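Local structure of CELL WALL surface anchor family protein (Streptococcus pneumoniae, 3ZGI) at residues S85-G90 with W138-Q143. The protein is a serine-rich repeat adhesin of the pneumococcal surface, whose ligand-binding region probably attaches the bacterium to keratin 10 on host lung cells. Sequence-based numbering, arbitrary orientation.
Sequences SIYNSG and WGNGAQ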
ATOM      1  N   SER A  85      14.386   2.389  -8.293  1.00 93.58           N
ATOM      2  CA  SER A  85      13.681   2.130  -7.030  1.00 87.21           C
ATOM      3  C   SER A  85      12.401   2.942  -6.807  1.00 80.71           C
ATOM      4  O   SER A  85      12.322   4.111  -7.180  1.00 81.27           O
ATOM      5  CB  SER A  85      14.629   2.406  -5.868  1.00 89.66           C
ATOM      6  OG  SER A  85      15.285   1.211  -5.488  1.00 92.07           O
ATOM      7  N   ILE A  86      11.403   2.318  -6.183  1.00 75.46           N
ATOM      8  CA  ILE A  86      10.151   3.004  -5.884  1.00 72.06           C
ATOM      9  C   ILE A  86       9.778   2.944  -4.403  1.00 67.90           C
ATOM     10  O   ILE A  86      10.026   1.948  -3.728  1.00 66.73           O
ATOM     11  CB  ILE A  86       8.975   2.426  -6.680  1.00 71.36           C
ATOM     12  CG1 ILE A  86       8.820   0.934  -6.380  1.00 69.68           C
ATOM     13  CG2 ILE A  86       9.168   2.687  -8.171  1.00 76.25           C
ATOM     14  CD1 ILE A  86       7.504   0.362  -6.846  1.00 68.68           C
ATOM     15  N   TYR A  87       9.092   3.986  -3.939  1.00 66.13           N
ATOM     16  CA  TYR A  87       8.456   4.009  -2.628  1.00 62.26           C
ATOM     17  C   TYR A  87       6.985   3.599  -2.747  1.00 59.40           C
ATOM     18  O   TYR A  87       6.368   3.797  -3.800  1.00 60.59           O
ATOM     19  CB  TYR A  87       8.494   5.432  -2.068  1.00 62.53           C
ATOM     20  CG  TYR A  87       9.865   5.956  -1.724  1.00 67.53           C
ATOM     21  CD1 TYR A  87      10.709   5.237  -0.892  1.00 70.80           C
ATOM     22  CD2 TYR A  87      10.307   7.190  -2.202  1.00 68.78           C
ATOM     23  CE1 TYR A  87      11.970   5.719  -0.549  1.00 74.44           C
ATOM     24  CE2 TYR A  87      11.566   7.681  -1.869  1.00 72.39           C
ATOM     25  CZ  TYR A  87      12.395   6.939  -1.040  1.00 74.49           C
ATOM     26  OH  TYR A  87      13.650   7.410  -0.697  1.00 77.34           O
ATOM     27  N   ASN A  88       6.401   3.062  -1.676  1.00 56.17           N
ATOM     28  CA  ASN A  88       4.965   2.841  -1.696  1.00 54.81           C
ATOM     29  C   ASN A  88       4.197   3.816  -0.789  1.00 53.80           C
ATOM     30  O   ASN A  88       2.984   3.697  -0.631  1.00 50.26           O
ATOM     31  CB  ASN A  88       4.623   1.423  -1.277  1.00 53.11           C
ATOM     32  CG  ASN A  88       4.873   1.161   0.205  1.00 51.77           C
ATOM     33  OD1 ASN A  88       5.600   1.898   0.896  1.00 53.48           O
ATOM     34  ND2 ASN A  88       4.285   0.074   0.692  1.00 49.63           N
ATOM     35  N   SER A  89       4.855   4.833  -0.262  1.00 59.82           N
ATOM     36  CA  SER A  89       4.110   5.747   0.571  1.00 64.52           C
ATOM     37  C   SER A  89       4.572   7.131   0.272  1.00 66.66           C
ATOM     38  O   SER A  89       5.776   7.336   0.106  1.00 62.38           O
ATOM     39  CB  SER A  89       4.303   5.418   2.069  1.00 69.39           C
ATOM     40  OG  SER A  89       4.384   6.572   2.921  1.00 72.56           O
ATOM     41  N   GLY A  90       3.661   8.102   0.284  1.00 73.90           N
ATOM     42  CA  GLY A  90       4.198   9.417   0.081  1.00 85.52           C
ATOM     43  C   GLY A  90       4.635   9.743   1.474  1.00 95.16           C
ATOM     44  O   GLY A  90       4.243   9.110   2.447  1.00 91.85           O
ATOM     45  N   TRP A 138       2.496   7.913   6.744  1.00 46.71           N
ATOM     46  CA  TRP A 138       3.659   7.377   7.410  1.00 48.01           C
ATOM     47  C   TRP A 138       4.803   7.841   6.542  1.00 53.48           C
ATOM     48  O   TRP A 138       4.594   8.014   5.346  1.00 52.55           O
ATOM     49  CB  TRP A 138       3.565   5.877   7.648  1.00 46.19           C
ATOM     50  CG  TRP A 138       3.565   4.963   6.439  1.00 47.37           C
ATOM     51  CD1 TRP A 138       4.664   4.422   5.826  1.00 50.32           C
ATOM     52  CD2 TRP A 138       2.434   4.546   5.665  1.00 46.71           C
ATOM     53  NE1 TRP A 138       4.280   3.612   4.785  1.00 50.79           N
ATOM     54  CE2 TRP A 138       2.917   3.689   4.649  1.00 49.41           C
ATOM     55  CE3 TRP A 138       1.065   4.782   5.749  1.00 45.74           C
ATOM     56  CZ2 TRP A 138       2.076   3.080   3.720  1.00 50.92           C
ATOM     57  CZ3 TRP A 138       0.221   4.164   4.824  1.00 47.39           C
ATOM     58  CH2 TRP A 138       0.730   3.323   3.832  1.00 49.92           C
ATOM     59  N   GLY A 139       6.038   7.900   6.953  1.00 62.83           N
ATOM     60  CA  GLY A 139       6.834   8.425   5.888  1.00 76.77           C
ATOM     61  C   GLY A 139       7.873   7.493   5.391  1.00 92.85           C
ATOM     62  O   GLY A 139       7.911   6.304   5.728  1.00 86.43           O
ATOM     63  N   ASN A 140       8.724   8.063   4.569  1.00111.18           N
ATOM     64  CA  ASN A 140       9.567   7.235   3.767  1.00123.11           C
ATOM     65  C   ASN A 140      10.293   6.271   4.648  1.00128.27           C
ATOM     66  O   ASN A 140      10.671   6.555   5.796  1.00128.96           O
ATOM     67  CB  ASN A 140      10.537   8.094   2.987  1.00125.83           C
ATOM     68  CG  ASN A 140       9.872   8.705   1.779  1.00122.26           C
ATOM     69  OD1 ASN A 140       8.925   8.127   1.232  1.00123.28           O
ATOM     70  ND2 ASN A 140      10.306   9.894   1.388  1.00119.15           N
ATOM     71  N   GLY A 141      10.417   5.089   4.085  1.00129.34           N
ATOM     72  CA  GLY A 141      10.947   3.967   4.793  1.00124.93           C
ATOM     73  C   GLY A 141      11.337   3.008   3.716  1.00111.06           C
ATOM     74  O   GLY A 141      12.432   3.138   3.146  1.00118.79           O
ATOM     75  N   ALA A 142      10.453   2.064   3.389  1.00 90.35           N
ATOM     76  CA  ALA A 142      10.912   1.102   2.418  1.00 75.35           C
ATOM     77  C   ALA A 142      10.814   1.516   0.955  1.00 68.27           C
ATOM     78  O   ALA A 142      10.073   2.428   0.571  1.00 61.99           O
ATOM     79  CB  ALA A 142      10.100  -0.139   2.615  1.00 70.71           C
ATOM     80  N   GLN A 143      11.544   0.764   0.142  1.00 71.15           N
ATOM     81  CA  GLN A 143      11.556   0.924  -1.298  1.00 72.80           C
ATOM     82  C   GLN A 143      11.679  -0.442  -1.961  1.00 75.88           C
ATOM     83  O   GLN A 143      12.116  -1.420  -1.345  1.00 73.19           O
ATOM     84  CB  GLN A 143      12.678   1.881  -1.749  1.00 74.84           C
ATOM     85  CG  GLN A 143      14.104   1.522  -1.379  1.00 77.51           C
ATOM     86  CD  GLN A 143      15.066   2.659  -1.714  1.00 81.14           C
ATOM     87  OE1 GLN A 143      15.521   2.774  -2.849  1.00 84.55           O
ATOM     88  NE2 GLN A 143      15.325   3.537  -0.748  1.00 80.53           N
TER
HETATM   89  O   HOH W   1       6.570   2.180   3.218  1.00 50.13           O
HETATM   90  O   HOH W   2       8.045   3.954   1.035  1.00 55.92           O
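Y87 meets N140 and A142 just where strand 85-87 ends, in a domain whose antiparallel sheets are consistent with the immunoglobulin-like β-sandwich of Gram-positive adhesins. The chain at 138-143 leaves the edge strand 135-138 of the large sheet and runs antiparallel to 85-90 on its way to strand 143-145, so this contact joins that sheet to the small one. Three side-chain arrangements carry it. First, the N140 amide stacks on the Y87 ring, their planes 19° apart, with OD1 3.7 Å above the ring plane and over its centre; N140 is poorly ordered, so the detail of this stack is less certain than the rest. At the edge of the same ring, in its plane, A142 O lies 3.2 Å from Y87 CD1. Second, Q143 runs alongside Y87 and points the same way, but its amide is turned 70° from the ring. Its CG sits between the backbone N and the carbonyl carbon (chi1 58°), and the extended chain beyond takes OE1 to within 3.1 Å of S85 OG, which has a weak hydrogen bond to M144 O. Third, S89 lies over one face of the W138 indole, offset toward the rim, with CB 3.3 Å from NE1. The serine hydroxyl donates to its neighbour G90 O from above the carbonyl plane. W138 also meets W159 in the interior. No direct hydrogen bond crosses between the segments, and water takes that part. Two waters lie within bonding distance of N88 OD1, whose ND2 is held by S157 OG. One of them is also 2.6 Å from A142 O, though their protons may not serve all these oxygens at once; the other sits in the indole plane and accepts W138 NE1 at 3.1 Å.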